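Local atomic coordinates of beta-hydroxyacid dehydrogenase, 3-hydroxyisobutyrate dehydrogenase (Saccharomonospora xinjiangensis XJ-54, PDB entry 6GRL), a protein that acts as an S-selective imine reductase in reductive amination and probably draws its hydride from NADPH. Residues S263-E266 against V270-V273; G245-L248 against V253-A256; G193-I198 against A272-E277; D283-I286 against G292-F295; G29-A34 against G134-D139. All blocks are in the same frame, centred on the assembly; numbering follows the deposited sequence. Where two conformers were deposited one is given.

Contact 1 (S263-E266 against V270-V273); sequences SHRE and VEAV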
loop_
_atom_site.group_PDB
_atom_site.type_symbol
_atom_site.label_atom_id
_atom_site.label_comp_id
_atom_site.label_asym_id
_atom_site.label_seq_id
_atom_site.Cartn_x
_atom_site.Cartn_y
_atom_site.Cartn_z
ATOM N N SER A 263 -13.009 -1.859 32.726
ATOM C CA SER A 263 -13.066 -1.325 34.083
ATOM C C SER A 263 -11.702 -0.822 34.540
ATOM O O SER A 263 -11.603 0.227 35.184
ATOM C CB SER A 263 -13.596 -2.392 35.041
ATOM O OG SER A 263 -13.640 -1.907 36.371
ATOM N N HIS A 264 -10.634 -1.549 34.200
ATOM C CA HIS A 264 -9.307 -1.176 34.681
ATOM C C HIS A 264 -8.825 0.122 34.041
ATOM O O HIS A 264 -8.395 1.045 34.742
ATOM C CB HIS A 264 -8.314 -2.309 34.421
ATOM C CG HIS A 264 -6.885 -1.918 34.636
ATOM N ND1 HIS A 264 -5.941 -1.958 33.632
ATOM C CD2 HIS A 264 -6.244 -1.463 35.738
ATOM C CE1 HIS A 264 -4.778 -1.555 34.110
ATOM N NE2 HIS A 264 -4.934 -1.247 35.385
ATOM N N ARG A 265 -8.889 0.215 32.710
ATOM C CA ARG A 265 -8.373 1.408 32.046
ATOM C C ARG A 265 -9.232 2.630 32.353
ATOM O O ARG A 265 -8.710 3.741 32.497
ATOM C CB ARG A 265 -8.266 1.177 30.537
ATOM C CG ARG A 265 -9.582 0.947 29.814
ATOM C CD ARG A 265 -9.344 0.270 28.472
ATOM N NE ARG A 265 -8.740 1.169 27.491
ATOM C CZ ARG A 265 -7.710 0.844 26.713
ATOM N NH1 ARG A 265 -7.229 1.722 25.841
ATOM N NH2 ARG A 265 -7.156 -0.356 26.812
ATOM N N GLU A 266 -10.549 2.445 32.479
ATOM C CA GLU A 266 -11.414 3.576 32.794
ATOM C C GLU A 266 -11.222 4.047 34.230
ATOM O O GLU A 266 -11.413 5.233 34.522
ATOM C CB GLU A 266 -12.876 3.212 32.532
ATOM C CG GLU A 266 -13.239 3.213 31.054
ATOM C CD GLU A 266 -14.724 3.027 30.807
ATOM O OE1 GLU A 266 -15.445 2.633 31.749
ATOM O OE2 GLU A 266 -15.167 3.276 29.666
ATOM N N VAL A 270 -8.301 6.460 31.329
ATOM C CA VAL A 270 -7.871 6.227 29.956
ATOM C C VAL A 270 -9.083 5.855 29.114
ATOM O O VAL A 270 -10.036 5.232 29.595
ATOM C CB VAL A 270 -6.776 5.138 29.911
ATOM C CG1 VAL A 270 -6.358 4.832 28.477
ATOM C CG2 VAL A 270 -5.571 5.571 30.732
ATOM N N GLU A 271 -9.055 6.259 27.844
ATOM C CA GLU A 271 -10.125 5.945 26.907
ATOM C C GLU A 271 -10.327 4.435 26.789
ATOM O O GLU A 271 -9.474 3.629 27.171
ATOM C CB GLU A 271 -9.813 6.524 25.527
ATOM C CG GLU A 271 -8.672 5.806 24.815
ATOM C CD GLU A 271 -9.156 4.706 23.887
ATOM O OE1 GLU A 271 -10.115 4.945 23.124
ATOM O OE2 GLU A 271 -8.588 3.595 23.942
ATOM N N ALA A 272 -11.474 4.059 26.222
ATOM C CA ALA A 272 -11.803 2.652 26.025
ATOM C C ALA A 272 -12.757 2.496 24.848
ATOM O O ALA A 272 -13.705 1.705 24.896
ATOM C CB ALA A 272 -12.408 2.038 27.291
ATOM N N VAL A 273 -12.511 3.246 23.772
ATOM C CA VAL A 273 -13.440 3.264 22.644
ATOM C C VAL A 273 -13.469 1.907 21.949
ATOM O O VAL A 273 -14.542 1.334 21.719
ATOM C CB VAL A 273 -13.074 4.394 21.665
ATOM C CG1 VAL A 273 -13.848 4.240 20.364
ATOM C CG2 VAL A 273 -13.354 5.748 22.298
#

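Contact 2 (G245-L248 against V253-A256); sequences GPDL and VQAA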
loop_
_atom_site.group_PDB
_atom_site.type_symbol
_atom_site.label_atom_id
_atom_site.label_comp_id
_atom_site.label_asym_id
_atom_site.label_seq_id
_atom_site.Cartn_x
_atom_site.Cartn_y
_atom_site.Cartn_z
ATOM N N GLY A 245 -14.506 -20.898 15.339
ATOM C CA GLY A 245 -14.250 -21.622 16.561
ATOM C C GLY A 245 -13.601 -20.739 17.608
ATOM O O GLY A 245 -13.235 -19.590 17.342
ATOM N N PRO A 246 -13.446 -21.262 18.826
ATOM C CA PRO A 246 -12.838 -20.464 19.900
ATOM C C PRO A 246 -11.356 -20.212 19.671
ATOM O O PRO A 246 -10.508 -20.969 20.153
ATOM C CB PRO A 246 -13.077 -21.320 21.150
ATOM C CG PRO A 246 -13.191 -22.715 20.634
ATOM C CD PRO A 246 -13.831 -22.610 19.278
ATOM N N ASP A 247 -11.034 -19.144 18.936
ATOM C CA ASP A 247 -9.639 -18.839 18.632
ATOM C C ASP A 247 -8.875 -18.444 19.892
ATOM O O ASP A 247 -7.923 -19.123 20.293
ATOM C CB ASP A 247 -9.561 -17.735 17.574
ATOM C CG ASP A 247 -10.648 -16.688 17.737
ATOM O OD1 ASP A 247 -10.990 -16.353 18.888
ATOM O OD2 ASP A 247 -11.158 -16.197 16.707
ATOM N N LEU A 248 -9.274 -17.344 20.526
ATOM C CA LEU A 248 -8.715 -16.922 21.809
ATOM C C LEU A 248 -9.631 -17.305 22.962
ATOM O O LEU A 248 -9.873 -16.509 23.874
ATOM C CB LEU A 248 -8.454 -15.420 21.809
ATOM C CG LEU A 248 -7.596 -14.875 20.666
ATOM C CD1 LEU A 248 -7.504 -13.365 20.756
ATOM C CD2 LEU A 248 -6.212 -15.505 20.683
ATOM N N VAL A 253 -15.930 -16.375 27.406
ATOM C CA VAL A 253 -14.744 -16.113 28.216
ATOM C C VAL A 253 -14.128 -14.770 27.844
ATOM O O VAL A 253 -13.716 -13.997 28.718
ATOM C CB VAL A 253 -13.734 -17.266 28.062
ATOM C CG1 VAL A 253 -12.395 -16.895 28.681
ATOM C CG2 VAL A 253 -14.283 -18.539 28.690
ATOM N N GLN A 254 -14.063 -14.465 26.545
ATOM C CA GLN A 254 -13.451 -13.211 26.116
ATOM C C GLN A 254 -14.282 -12.009 26.549
ATOM O O GLN A 254 -13.725 -10.965 26.912
ATOM C CB GLN A 254 -13.261 -13.207 24.599
ATOM C CG GLN A 254 -12.555 -14.435 24.042
ATOM C CD GLN A 254 -12.116 -14.254 22.599
ATOM O OE1 GLN A 254 -11.899 -13.133 22.136
ATOM N NE2 GLN A 254 -11.995 -15.363 21.877
ATOM N N ALA A 255 -15.612 -12.131 26.514
ATOM C CA ALA A 255 -16.464 -11.002 26.878
ATOM C C ALA A 255 -16.289 -10.626 28.343
ATOM O O ALA A 255 -16.221 -9.440 28.683
ATOM C CB ALA A 255 -17.927 -11.324 26.575
ATOM N N ALA A 256 -16.215 -11.625 29.226
ATOM C CA ALA A 256 -15.961 -11.343 30.636
ATOM C C ALA A 256 -14.598 -10.690 30.825
ATOM O O ALA A 256 -14.431 -9.816 31.684
ATOM C CB ALA A 256 -16.062 -12.628 31.457
#

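Contact 3 (G193-I198 against A272-E277); sequences GYELLI and AVRMRE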
loop_
_atom_site.group_PDB
_atom_site.type_symbol
_atom_site.label_atom_id
_atom_site.label_comp_id
_atom_site.label_asym_id
_atom_site.label_seq_id
_atom_site.Cartn_x
_atom_site.Cartn_y
_atom_site.Cartn_z
ATOM N N GLY A 193 -2.088 -0.529 9.815
ATOM C CA GLY A 193 -0.954 -0.090 10.609
ATOM C C GLY A 193 -1.320 1.005 11.590
ATOM O O GLY A 193 -0.864 1.003 12.736
ATOM N N TYR A 194 -2.157 1.952 11.160
ATOM C CA TYR A 194 -2.565 3.025 12.058
ATOM C C TYR A 194 -3.530 2.529 13.127
ATOM O O TYR A 194 -3.538 3.066 14.240
ATOM C CB TYR A 194 -3.180 4.177 11.264
ATOM C CG TYR A 194 -2.152 5.112 10.662
ATOM C CD1 TYR A 194 -1.268 5.818 11.472
ATOM C CD2 TYR A 194 -2.065 5.290 9.287
ATOM C CE1 TYR A 194 -0.327 6.674 10.926
ATOM C CE2 TYR A 194 -1.129 6.143 8.734
ATOM C CZ TYR A 194 -0.263 6.832 9.558
ATOM O OH TYR A 194 0.670 7.680 9.006
ATOM N N GLU A 195 -4.350 1.518 12.816
ATOM C CA GLU A 195 -5.146 0.867 13.855
ATOM C C GLU A 195 -4.243 0.304 14.946
ATOM O O GLU A 195 -4.501 0.484 16.143
ATOM C CB GLU A 195 -6.000 -0.254 13.257
ATOM C CG GLU A 195 -6.972 0.152 12.159
ATOM C CD GLU A 195 -8.256 0.769 12.681
ATOM O OE1 GLU A 195 -8.468 0.776 13.911
ATOM O OE2 GLU A 195 -9.064 1.238 11.849
ATOM N N LEU A 196 -3.178 -0.389 14.539
ATOM C CA LEU A 196 -2.222 -0.944 15.491
ATOM C C LEU A 196 -1.523 0.159 16.275
ATOM O O LEU A 196 -1.344 0.049 17.495
ATOM C CB LEU A 196 -1.199 -1.802 14.739
ATOM C CG LEU A 196 -0.132 -2.626 15.466
ATOM C CD1 LEU A 196 0.270 -3.806 14.599
ATOM C CD2 LEU A 196 1.094 -1.793 15.807
ATOM N N LEU A 197 -1.125 1.233 15.592
ATOM C CA LEU A 197 -0.277 2.239 16.222
ATOM C C LEU A 197 -1.054 3.088 17.221
ATOM O O LEU A 197 -0.522 3.446 18.279
ATOM C CB LEU A 197 0.372 3.116 15.153
ATOM C CG LEU A 197 1.485 2.461 14.333
ATOM C CD1 LEU A 197 1.843 3.326 13.138
ATOM C CD2 LEU A 197 2.710 2.191 15.191
ATOM N N ILE A 198 -2.307 3.428 16.912
ATOM C CA ILE A 198 -3.087 4.223 17.856
ATOM C C ILE A 198 -3.506 3.372 19.051
ATOM O O ILE A 198 -3.540 3.852 20.190
ATOM C CB ILE A 198 -4.294 4.882 17.159
ATOM C CG1 ILE A 198 -4.958 5.899 18.092
ATOM C CG2 ILE A 198 -5.313 3.848 16.700
ATOM C CD1 ILE A 198 -4.037 7.017 18.541
ATOM N N ALA A 272 -11.474 4.059 26.222
ATOM C CA ALA A 272 -11.803 2.652 26.025
ATOM C C ALA A 272 -12.757 2.496 24.848
ATOM O O ALA A 272 -13.705 1.705 24.896
ATOM C CB ALA A 272 -12.408 2.038 27.291
ATOM N N VAL A 273 -12.511 3.246 23.772
ATOM C CA VAL A 273 -13.440 3.264 22.644
ATOM C C VAL A 273 -13.469 1.907 21.949
ATOM O O VAL A 273 -14.542 1.334 21.719
ATOM C CB VAL A 273 -13.074 4.394 21.665
ATOM C CG1 VAL A 273 -13.848 4.240 20.364
ATOM C CG2 VAL A 273 -13.354 5.748 22.298
ATOM N N ARG A 274 -12.297 1.372 21.599
ATOM C CA ARG A 274 -12.261 0.084 20.910
ATOM C C ARG A 274 -12.611 -1.062 21.851
ATOM O O ARG A 274 -13.255 -2.033 21.441
ATOM C CB ARG A 274 -10.888 -0.144 20.279
ATOM C CG ARG A 274 -10.667 0.584 18.959
ATOM C CD ARG A 274 -11.736 0.256 17.924
ATOM N NE ARG A 274 -11.234 0.458 16.566
ATOM C CZ ARG A 274 -11.976 0.859 15.539
ATOM N NH1 ARG A 274 -13.267 1.113 15.703
ATOM N NH2 ARG A 274 -11.422 1.017 14.344
ATOM N N MET A 275 -12.190 -0.975 23.115
ATOM C CA MET A 275 -12.496 -2.045 24.061
ATOM C C MET A 275 -13.996 -2.148 24.305
ATOM O O MET A 275 -14.552 -3.253 24.338
ATOM C CB MET A 275 -11.741 -1.822 25.372
ATOM C CG MET A 275 -10.223 -1.785 25.211
ATOM S SD MET A 275 -9.519 -3.320 24.565
ATOM C CE MET A 275 -9.229 -2.892 22.849
ATOM N N ARG A 276 -14.671 -1.008 24.466
ATOM C CA ARG A 276 -16.123 -1.025 24.613
ATOM C C ARG A 276 -16.809 -1.478 23.331
ATOM O O ARG A 276 -17.845 -2.149 23.386
ATOM C CB ARG A 276 -16.631 0.356 25.026
ATOM C CG ARG A 276 -16.430 0.665 26.499
ATOM C CD ARG A 276 -17.157 1.934 26.918
ATOM N NE ARG A 276 -17.132 2.114 28.367
ATOM C CZ ARG A 276 -18.050 1.631 29.200
ATOM N NH1 ARG A 276 -19.078 0.935 28.731
ATOM N NH2 ARG A 276 -17.942 1.844 30.504
ATOM N N GLU A 277 -16.250 -1.123 22.172
ATOM C CA GLU A 277 -16.831 -1.565 20.908
ATOM C C GLU A 277 -16.732 -3.077 20.756
ATOM O O GLU A 277 -17.695 -3.728 20.334
ATOM C CB GLU A 277 -16.141 -0.856 19.741
ATOM C CG GLU A 277 -16.519 -1.393 18.372
ATOM C CD GLU A 277 -15.581 -0.913 17.282
ATOM O OE1 GLU A 277 -15.466 0.316 17.094
ATOM O OE2 GLU A 277 -14.958 -1.763 16.612
HETATM O O HOH W 1 -8.602 -0.539 16.216
#

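Contact 4 (D283-I286 against G292-F295); sequences DQRI and GQGF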
loop_
_atom_site.group_PDB
_atom_site.type_symbol
_atom_site.label_atom_id
_atom_site.label_comp_id
_atom_site.label_asym_id
_atom_site.label_seq_id
_atom_site.Cartn_x
_atom_site.Cartn_y
_atom_site.Cartn_z
ATOM N N ASP A 283 -20.988 -9.283 23.120
ATOM C CA ASP A 283 -22.254 -9.518 23.806
ATOM C C ASP A 283 -23.373 -9.805 22.813
ATOM O O ASP A 283 -24.249 -10.636 23.079
ATOM C CB ASP A 283 -22.610 -8.317 24.682
ATOM C CG ASP A 283 -21.708 -8.191 25.896
ATOM O OD1 ASP A 283 -21.002 -9.168 26.221
ATOM O OD2 ASP A 283 -21.713 -7.117 26.534
ATOM N N GLN A 284 -23.358 -9.131 21.662
ATOM C CA GLN A 284 -24.388 -9.375 20.657
ATOM C C GLN A 284 -24.243 -10.763 20.043
ATOM O O GLN A 284 -25.238 -11.475 19.868
ATOM C CB GLN A 284 -24.332 -8.297 19.576
ATOM C CG GLN A 284 -25.422 -8.422 18.524
ATOM C CD GLN A 284 -26.815 -8.299 19.112
ATOM O OE1 GLN A 284 -27.074 -7.437 19.953
ATOM N NE2 GLN A 284 -27.721 -9.166 18.674
ATOM N N ARG A 285 -23.012 -11.164 19.718
ATOM C CA ARG A 285 -22.793 -12.486 19.137
ATOM C C ARG A 285 -23.146 -13.590 20.126
ATOM O O ARG A 285 -23.655 -14.646 19.731
ATOM C CB ARG A 285 -21.342 -12.619 18.672
ATOM C CG ARG A 285 -21.064 -13.863 17.845
ATOM C CD ARG A 285 -21.626 -13.746 16.440
ATOM N NE ARG A 285 -21.260 -14.899 15.621
ATOM C CZ ARG A 285 -21.783 -15.165 14.429
ATOM N NH1 ARG A 285 -22.700 -14.360 13.909
ATOM N NH2 ARG A 285 -21.390 -16.238 13.756
ATOM N N ILE A 286 -22.885 -13.366 21.416
ATOM C CA ILE A 286 -23.292 -14.333 22.431
ATOM C C ILE A 286 -24.811 -14.382 22.541
ATOM O O ILE A 286 -25.406 -15.462 22.639
ATOM C CB ILE A 286 -22.637 -13.995 23.783
ATOM C CG1 ILE A 286 -21.132 -14.253 23.726
ATOM C CG2 ILE A 286 -23.278 -14.798 24.909
ATOM C CD1 ILE A 286 -20.360 -13.575 24.833
ATOM N N GLY A 292 -20.125 -19.936 21.801
ATOM C CA GLY A 292 -19.025 -20.878 21.711
ATOM C C GLY A 292 -18.027 -20.597 20.612
ATOM O O GLY A 292 -16.994 -21.271 20.545
ATOM N N GLN A 293 -18.304 -19.622 19.753
ATOM C CA GLN A 293 -17.398 -19.273 18.667
ATOM C C GLN A 293 -16.311 -18.337 19.197
ATOM O O GLN A 293 -16.143 -18.163 20.407
ATOM C CB GLN A 293 -18.181 -18.672 17.504
ATOM C CG GLN A 293 -19.064 -19.682 16.782
ATOM C CD GLN A 293 -19.913 -19.055 15.693
ATOM O OE1 GLN A 293 -19.964 -17.834 15.556
ATOM N NE2 GLN A 293 -20.587 -19.892 14.912
ATOM N N GLY A 294 -15.557 -17.718 18.292
ATOM C CA GLY A 294 -14.433 -16.899 18.700
ATOM C C GLY A 294 -14.461 -15.477 18.178
ATOM O O GLY A 294 -15.503 -14.988 17.730
ATOM N N PHE A 295 -13.306 -14.809 18.227
ATOM C CA PHE A 295 -13.242 -13.400 17.852
ATOM C C PHE A 295 -13.519 -13.196 16.368
ATOM O O PHE A 295 -14.167 -12.215 15.984
ATOM C CB PHE A 295 -11.875 -12.821 18.217
ATOM C CG PHE A 295 -11.767 -11.343 17.983
ATOM C CD1 PHE A 295 -12.134 -10.445 18.972
ATOM C CD2 PHE A 295 -11.310 -10.851 16.772
ATOM C CE1 PHE A 295 -12.041 -9.083 18.759
ATOM C CE2 PHE A 295 -11.220 -9.492 16.551
ATOM C CZ PHE A 295 -11.582 -8.607 17.546
#

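Contact 5 (G29-A34 against G134-D139); sequences GDMGSA and GKIMGD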
loop_
_atom_site.group_PDB
_atom_site.type_symbol
_atom_site.label_atom_id
_atom_site.label_comp_id
_atom_site.label_asym_id
_atom_site.label_seq_id
_atom_site.Cartn_x
_atom_site.Cartn_y
_atom_site.Cartn_z
ATOM N N GLY A 29 11.093 13.511 -8.169
ATOM C CA GLY A 29 11.208 13.608 -6.735
ATOM C C GLY A 29 12.142 12.524 -6.220
ATOM O O GLY A 29 12.841 11.846 -6.974
ATOM N N ASP A 30 12.140 12.356 -4.897
ATOM C CA ASP A 30 13.020 11.358 -4.294
ATOM C C ASP A 30 12.735 9.965 -4.848
ATOM O O ASP A 30 13.655 9.247 -5.258
ATOM C CB ASP A 30 12.878 11.377 -2.771
ATOM C CG ASP A 30 13.521 12.598 -2.142
ATOM O OD1 ASP A 30 14.291 13.293 -2.837
ATOM O OD2 ASP A 30 13.264 12.856 -0.947
ATOM N N MET A 31 11.461 9.573 -4.888
ATOM C CA MET A 31 11.118 8.248 -5.398
ATOM C C MET A 31 11.318 8.169 -6.908
ATOM O O MET A 31 11.892 7.199 -7.416
ATOM C CB MET A 31 9.679 7.895 -5.021
ATOM C CG MET A 31 9.294 6.457 -5.340
ATOM S SD MET A 31 10.242 5.238 -4.407
ATOM C CE MET A 31 9.421 5.311 -2.817
ATOM N N GLY A 32 10.847 9.180 -7.641
ATOM C CA GLY A 32 10.987 9.159 -9.089
ATOM C C GLY A 32 12.436 9.124 -9.540
ATOM O O GLY A 32 12.777 8.446 -10.512
ATOM N N SER A 33 13.307 9.855 -8.840
ATOM C CA SER A 33 14.729 9.818 -9.166
ATOM C C SER A 33 15.320 8.442 -8.896
ATOM O O SER A 33 16.145 7.950 -9.676
ATOM C CB SER A 33 15.484 10.887 -8.374
ATOM O OG SER A 33 15.083 12.189 -8.759
ATOM N N ALA A 34 14.911 7.805 -7.795
ATOM C CA ALA A 34 15.408 6.468 -7.485
ATOM C C ALA A 34 14.928 5.449 -8.509
ATOM O O ALA A 34 15.662 4.518 -8.859
ATOM C CB ALA A 34 14.974 6.060 -6.077
ATOM N N GLY A 134 0.477 1.041 -9.875
ATOM C CA GLY A 134 1.390 0.460 -8.914
ATOM C C GLY A 134 1.487 1.299 -7.656
ATOM O O GLY A 134 1.340 2.519 -7.684
ATOM N N LYS A 135 1.739 0.614 -6.543
ATOM C CA LYS A 135 1.939 1.260 -5.251
ATOM C C LYS A 135 3.193 0.690 -4.607
ATOM O O LYS A 135 3.385 -0.531 -4.587
ATOM C CB LYS A 135 0.721 1.068 -4.340
ATOM C CG LYS A 135 -0.548 1.721 -4.877
ATOM C CD LYS A 135 -0.450 3.241 -4.836
ATOM C CE LYS A 135 -1.586 3.899 -5.606
ATOM N NZ LYS A 135 -1.303 3.992 -7.069
ATOM N N ILE A 136 4.037 1.572 -4.077
ATOM C CA ILE A 136 5.370 1.213 -3.603
ATOM C C ILE A 136 5.376 1.161 -2.082
ATOM O O ILE A 136 4.888 2.083 -1.416
ATOM C CB ILE A 136 6.426 2.207 -4.117
ATOM C CG1 ILE A 136 6.445 2.222 -5.646
ATOM C CG2 ILE A 136 7.803 1.861 -3.561
ATOM C CD1 ILE A 136 7.244 3.368 -6.231
ATOM N N MET A 137 5.935 0.084 -1.534
ATOM C CA MET A 137 6.214 -0.034 -0.107
ATOM C C MET A 137 7.727 -0.015 0.067
ATOM O O MET A 137 8.421 -0.930 -0.390
ATOM C CB MET A 137 5.610 -1.311 0.472
ATOM C CG MET A 137 4.220 -1.637 -0.043
ATOM S SD MET A 137 3.119 -2.208 1.266
ATOM C CE MET A 137 2.998 -0.731 2.272
ATOM N N GLY A 138 8.237 1.024 0.716
ATOM C CA GLY A 138 9.656 1.172 0.948
ATOM C C GLY A 138 10.129 2.576 0.647
ATOM O O GLY A 138 9.386 3.427 0.162
ATOM N N ASP A 139 11.416 2.809 0.943
ATOM C CA ASP A 139 12.059 4.105 0.817
ATOM C C ASP A 139 12.850 4.197 -0.483
ATOM O O ASP A 139 13.357 3.186 -0.982
ATOM C CB ASP A 139 12.993 4.355 2.005
ATOM C CG ASP A 139 12.254 4.380 3.325
ATOM O OD1 ASP A 139 11.064 4.758 3.330
ATOM O OD2 ASP A 139 12.858 4.015 4.356
#

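Contact 1 (S263-E266 against V270-V273)
Arg-265, near the end of helix 251-267, binds Glu-271 in the loop that follows, the two side chains lying side by side. The CB of Arg-265 points toward residues 270-273, and CG sits between the backbone N and the carbonyl carbon (chi1 64°), which directs the chain onto Glu-271 and Ala-272 rather than along the helix. CG passes the methyl CB of Ala-272 at 3.9 Å, and CD comes slightly closer, 3.7 Å from the same Ala-272 CB, so the aliphatic part of the arginine covers that methyl. The chain then bends at chi3 and delivers NE to the carbonyl O of Glu-271, 2.6 Å away. This short bond is nearly straight (170° at the hydrogen) and lies in both the carbonyl plane and the guanidinium plane. At the tip, Arg-265 NH1 lies 3.0 Å from Glu-271 OE2, a salt bridge whose hydrogen bond is bent and weak. A second weak bond joins NH1 to Glu-271 O. Guanidinium and carboxylate stand almost perpendicular. The bent Glu-271 side chain also serves the next helix: its OE1 accepts the backbone N-H of Val-273, the N lying 3.0 Å away, above the carboxylate plane. Val-270 N bonds to Arg-265 O at 3.0 Å and holds the chain as it leaves the helix. The CG of Glu-266 flanks the Ala-272 methyl, while its carboxylate is bound by Arg-276. Together these contacts form a tight helix-loop-helix corner, with Ala-272 as N-cap of helix 273-287, in the all-helical C-terminal domain of the reductive aminase family.

Contact 2 (G245-L248 against V253-A256)
Leu-248 and Gln-254 bring the backbones nearest, yet their CA atoms stay 7.4 Å apart, and the contact is therefore bridged by side chains. The loop 245-248 has no regular structure; Pro-246 is the centre of an inverse gamma turn, after which the chain swings past the first turns of helix 251-267, where 253-256 lie. From that helix Gln-254 sends an extended side chain toward the loop, and its amide end arrives at the backbone of Leu-248. There Gln-254 NE2 lies 3.5 Å from Leu-248 CB, and Gln-254 CG lies 3.4 Å from Leu-248 O. NE2 also comes close to that carbonyl, but at an angle too poor for a hydrogen bond. Its firmer partner is the carbonyl O of Gly-249, the next residue of the same loop, and a weak bond runs from Gln-254 NE2 to Asp-247 OD1 at 3.3 Å. Carboxylate and amide planes are turned 52° apart, the two side chains crossing near a right angle. Asp-247 CG lies between its own N and carbonyl carbon (chi1 37°), which brings OD1 to the next backbone N-H, that of Leu-248, its N 2.6 Å away on the anti lone pair. The carboxylate further accepts the backbone N-H groups of Phe-295 and Ser-296. An acid so surrounded by N-H donors would probably be stabilised as the anion; it organises two loops, while Gln-254 ties the loop to the helix, weakly through Asp-247 and more firmly through Gly-249.

Contact 3 (G193-I198 against A272-E277)
Arg-274 stands in the middle of a salt-bridge network in the helical C-terminal domain, with Glu-195 at one end across the contact and Glu-277, in one of its two conformers, at the other. The tight part is confined to charged tips. Arg-274 NH2 donates to Glu-195 OE1 at 3.0 Å, nearly straight (171°) and within the guanidinium plane. The acceptor is met on its syn side, a little out of the carboxylate plane; the two flat groups lie 17° from parallel. Both side chains bend at chi2, which turns their ends toward each other although they cross at about a right angle.

Behind these tips the contact is loose. The nearest CA atoms, those of Glu-195 and Arg-274, are 10.1 Å apart, and both residues are exposed, so the long helix 181-209 and helix 273-287 meet here by charge instead of by packed apolar side chains. On the far side, Arg-274 NH1 has a weak bond to Glu-277 OE1, a doubtful link because Glu-277 has two conformers. A water bridges the two groups: it donates to Glu-195 OE1 at 2.7 Å and accepts from Arg-274 NE at 2.8 Å.

Contact 4 (D283-I286 against G292-F295)
Arg-285 and Gln-293 account for the contact almost alone, and hydrogen bonding is its main force. Arg-285 presents the side of its guanidinium, the edge that carries NE and one terminal nitrogen, to a single oxygen. NH2 donates to Gln-293 OE1 at 2.8 Å, in the carbonyl plane and on a lone pair. NE donates to the same Gln-293 OE1 at 3.2 Å, tilted from the carbonyl plane and less straight, with an angle of 135° at the hydrogen. One amide oxygen is thus gripped twice, which fixes both the rotation of the guanidinium about its chain and the direction of the glutamine. The bonds lie near the guanidinium plane, while the amide plane is turned 36° from it: two nitrogens share one acceptor oxygen, side-on, without the flat groups being coplanar. There is no salt bridge, the acceptor being a neutral amide, although the guanidinium charge probably strengthens both bonds.

Conformation decides how the two groups meet. With CG opposite its backbone N (chi1 -170°), the arginine leaves helix 273-287 toward the loop; a bend at chi2 then turns the chain, and the rest runs extended. Gln-293 comes to meet it with an extended chain of its own.

No apolar contact between the segments accompanies the two bonds.

The grip draws the loop that follows helix 273-287 back against that helix near its C-terminal end. Arg-285 also packs on Leu-251 of helix 251-267 and on Glu-300 and Leu-301 of helix 299-302, and the nearby Phe-295 rests on Val-278 and Met-282 of helix 273-287.

Contact 5 (G29-A34 against G134-D139)
Met-31 and Ile-136 meet where the first helix of the Rossmann-type domain faces the end of strand 130-137. The helix starts at the glycine-rich turn: Gly-29, its N-cap, and Gly-32 belong to a GxGxxG pattern, consistent with the dinucleotide-binding turn of this family.

Met-31 provides the whole reach from the helix. Its CG stands opposite the backbone N (chi1 -172°), and the bends at chi2 and chi3 turn SD and CE onto the end of Ile-136. CG touches Ile-136 CD1 at 3.8 Å, and the sulfur SD follows at 4.0 Å from that same Ile-136 CD1. The second bend carries CE beyond, to 3.9 Å from Ile-136 CG2. The methionine therefore uses three successive atoms against two branches of the isoleucine, the side chains approaching tip to tip.

Ile-136 answers from the strand with its CB directed at the helix. Its CG1 lies beside the backbone N (chi1 -60°) and CD1 extends outward, which sets CD1 against the CG-SD part of Met-31 and leaves CG2 to meet the terminal methyl. No hydrogen bond crosses between the segments; the contact is apolar apart from a backbone oxygen. Other residues continue this surface, Met-31 also touching Cys-83, Pro-140 and Val-143, and Ile-136 packing on Leu-150 of strand 149-154. Beyond the isoleucine the chain turns at Gly-138, whose positive phi of 135° suits a residue without a side chain, and the methyl CE of Met-31 ends 3.5 Å from the carbonyl O of Gly-138.

In the fold
Contacts 1 to 4 all lie in the helical C-terminal domain, while contact 5 belongs to the Rossmann-type domain, its centre about 30 Å from that of contact 3. Contacts 1 and 3 share Ala-272 and Val-273, and a salt bridge joins them, Glu-266 OE2 to Arg-276 NE at 2.6 Å. Contacts 2 and 4 are the closest pair, with centres about 7 Å apart; Asp-247 OD1 probably bonds to Phe-295 N, 2.9 Å away. Helix 251-267 serves contacts 1 and 2, helix 273-287 contacts 3 and 4. The structure is the apo form; contact 5, at the glycine-rich turn, is the one probably nearest the cofactor site.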